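Local coordinates for protein amidohydrolase (Staphylococcus aureus, PDB 3NUR) that is a putative metal-dependent amidohydrolase with a TIM-barrel fold, probably hydrolysing carbon-nitrogen bonds of amide-like substrates that have yet to be identified, at residues P188-P193 with T289-L294. Residues are numbered along the deposited sequence; the frame is centred on the assembly and turned at random.
Sequences PIYLHP and TPSGML. With CA (calcium ion), chain B.
Tyr190 reaches Thr289 because its CG is anti to the backbone N (chi1 -159°), which sends the phenol across the barrel interior from strand 189-192; in Thr289 a chi1 of 94° sets CG2 beside the backbone N, anti to the carbonyl carbon, with OG1 and the methyl both facing the oncoming Tyr190 OH. The two hydroxyls form the hydrogen bond of this contact, with Tyr190 OH 2.7 Å from Thr289 OG1. The Thr289 methyl lies obliquely to the phenol ring, CG2 standing 3.9 Å from Tyr190 CE1. Thr289 OG1 also accepts a weak hydrogen bond from Ser291 N at 3.3 Å, inside the loop that follows strand 286-288. That loop makes a type I' turn from Pro290 to Met293, closed by Met293 N to Pro290 O at 2.9 Å. Strands 189-192 and 286-288 lie two places apart in a parallel sheet, and the pair bridges over strand 249-251 on the inner side of the TIM barrel, where both side chains touch Ile250, near the C-terminal strand ends where amidohydrolases carry their metal site. Glu28 binds calcium through OE1, while its OE2 is hydrogen-bonded to Ser291 OG and, weakly, to Tyr190 OH, which puts Ser291 OG in the second shell, with Tyr190 OH more loosely attached. Two residues along the same strand, His192 binds calcium through NE2 at 2.3 Å, beside two waters, Glu28, His30 and Asp316. Its ND1 donates to Pro193 O at 2.7 Å in the carbonyl plane, that oxygen lying 10° out of the imidazole plane, and this bond and the metal together restrain the ring's rotation.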
loop_
_atom_site.group_PDB
_atom_site.type_symbol
_atom_site.label_atom_id
_atom_site.label_comp_id
_atom_site.label_asym_id
_atom_site.label_seq_id
_atom_site.Cartn_x
_atom_site.Cartn_y
_atom_site.Cartn_z
ATOM N N PRO A 188 0.778 -9.312 4.849
ATOM C CA PRO A 188 1.509 -8.497 3.864
ATOM C C PRO A 188 1.828 -7.077 4.366
ATOM O O PRO A 188 1.280 -6.595 5.364
ATOM C CB PRO A 188 0.526 -8.438 2.691
ATOM C CG PRO A 188 -0.828 -8.413 3.356
ATOM C CD PRO A 188 -0.685 -9.286 4.587
ATOM N N ILE A 189 2.712 -6.394 3.629
ATOM C CA ILE A 189 3.046 -4.987 3.866
ATOM C C ILE A 189 2.654 -4.238 2.580
ATOM O O ILE A 189 3.126 -4.580 1.503
ATOM C CB ILE A 189 4.555 -4.751 4.199
ATOM C CG1 ILE A 189 4.985 -5.409 5.540
ATOM C CG2 ILE A 189 4.880 -3.263 4.185
ATOM C CD1 ILE A 189 6.486 -5.474 5.722
ATOM N N TYR A 190 1.815 -3.220 2.699
ATOM C CA TYR A 190 1.426 -2.363 1.577
ATOM C C TYR A 190 2.430 -1.199 1.595
ATOM O O TYR A 190 2.537 -0.511 2.612
ATOM C CB TYR A 190 -0.019 -1.821 1.779
ATOM C CG TYR A 190 -0.720 -1.360 0.509
ATOM C CD1 TYR A 190 -1.928 -1.925 0.114
ATOM C CD2 TYR A 190 -0.200 -0.325 -0.268
ATOM C CE1 TYR A 190 -2.579 -1.514 -1.048
ATOM C CE2 TYR A 190 -0.856 0.116 -1.424
ATOM C CZ TYR A 190 -2.048 -0.483 -1.807
ATOM O OH TYR A 190 -2.678 -0.110 -2.971
ATOM N N LEU A 191 3.198 -1.004 0.498
ATOM C CA LEU A 191 4.197 0.087 0.397
ATOM C C LEU A 191 3.548 1.191 -0.439
ATOM O O LEU A 191 3.271 0.991 -1.621
ATOM C CB LEU A 191 5.484 -0.424 -0.266
ATOM C CG LEU A 191 6.714 0.498 -0.220
ATOM C CD1 LEU A 191 7.213 0.696 1.234
ATOM C CD2 LEU A 191 7.841 -0.093 -1.071
ATOM N N HIS A 192 3.258 2.326 0.200
ATOM C CA HIS A 192 2.502 3.455 -0.358
ATOM C C HIS A 192 3.399 4.687 -0.583
ATOM O O HIS A 192 4.320 4.912 0.197
ATOM C CB HIS A 192 1.382 3.797 0.653
ATOM C CG HIS A 192 0.368 4.820 0.217
ATOM N ND1 HIS A 192 0.676 6.157 0.160
ATOM C CD2 HIS A 192 -0.928 4.658 -0.128
ATOM C CE1 HIS A 192 -0.418 6.762 -0.278
ATOM N NE2 HIS A 192 -1.409 5.903 -0.452
ATOM N N PRO A 193 3.079 5.555 -1.565
ATOM C CA PRO A 193 3.912 6.751 -1.769
ATOM C C PRO A 193 3.764 7.812 -0.667
ATOM O O PRO A 193 2.807 7.811 0.110
ATOM C CB PRO A 193 3.423 7.295 -3.110
ATOM C CG PRO A 193 2.016 6.786 -3.250
ATOM C CD PRO A 193 2.071 5.409 -2.647
ATOM N N THR A 289 -2.498 -3.147 -7.010
ATOM C CA THR A 289 -3.847 -2.579 -6.959
ATOM C C THR A 289 -3.954 -1.354 -7.887
ATOM O O THR A 289 -2.922 -0.773 -8.237
ATOM C CB THR A 289 -4.310 -2.193 -5.507
ATOM O OG1 THR A 289 -4.034 -0.805 -5.218
ATOM C CG2 THR A 289 -3.821 -3.130 -4.405
ATOM N N PRO A 290 -5.194 -0.928 -8.239
ATOM C CA PRO A 290 -5.356 0.244 -9.109
ATOM C C PRO A 290 -5.331 1.570 -8.351
ATOM O O PRO A 290 -5.250 2.616 -8.988
ATOM C CB PRO A 290 -6.766 0.060 -9.692
ATOM C CG PRO A 290 -7.310 -1.213 -9.130
ATOM C CD PRO A 290 -6.498 -1.568 -7.954
ATOM N N SER A 291 -5.506 1.550 -7.001
ATOM C CA SER A 291 -5.660 2.778 -6.184
ATOM C C SER A 291 -6.700 3.751 -6.781
ATOM O O SER A 291 -6.427 4.950 -6.901
ATOM C CB SER A 291 -4.322 3.497 -6.016
ATOM O OG SER A 291 -3.291 2.616 -5.631
ATOM N N GLY A 292 -7.844 3.224 -7.214
ATOM C CA GLY A 292 -8.921 4.034 -7.779
ATOM C C GLY A 292 -8.664 4.627 -9.155
ATOM O O GLY A 292 -9.453 5.461 -9.619
HETATM N N MSE A 293 -7.580 4.188 -9.840
HETATM C CA MSE A 293 -7.265 4.663 -11.201
HETATM C C MSE A 293 -7.869 3.610 -12.140
HETATM O O MSE A 293 -7.213 2.640 -12.488
HETATM C CB MSE A 293 -5.739 4.778 -11.416
HETATM C CG MSE A 293 -5.074 5.874 -10.594
HETATM SE SE MSE A 293 -3.101 5.694 -10.663
HETATM C CE MSE A 293 -2.813 5.397 -12.516
ATOM N N LEU A 294 -9.147 3.778 -12.475
ATOM C CA LEU A 294 -9.904 2.767 -13.199
ATOM C C LEU A 294 -9.770 2.910 -14.694
ATOM O O LEU A 294 -10.689 3.348 -15.388
ATOM C CB LEU A 294 -11.359 2.730 -12.690
ATOM C CG LEU A 294 -11.535 2.603 -11.151
ATOM C CD1 LEU A 294 -13.003 2.526 -10.783
ATOM C CD2 LEU A 294 -10.755 1.417 -10.575
HETATM CA CA CA B . -3.613 6.213 -1.161
HETATM O O HOH W 1 -2.969 7.127 -3.035
HETATM O O HOH W 2 -3.255 8.304 -0.390
#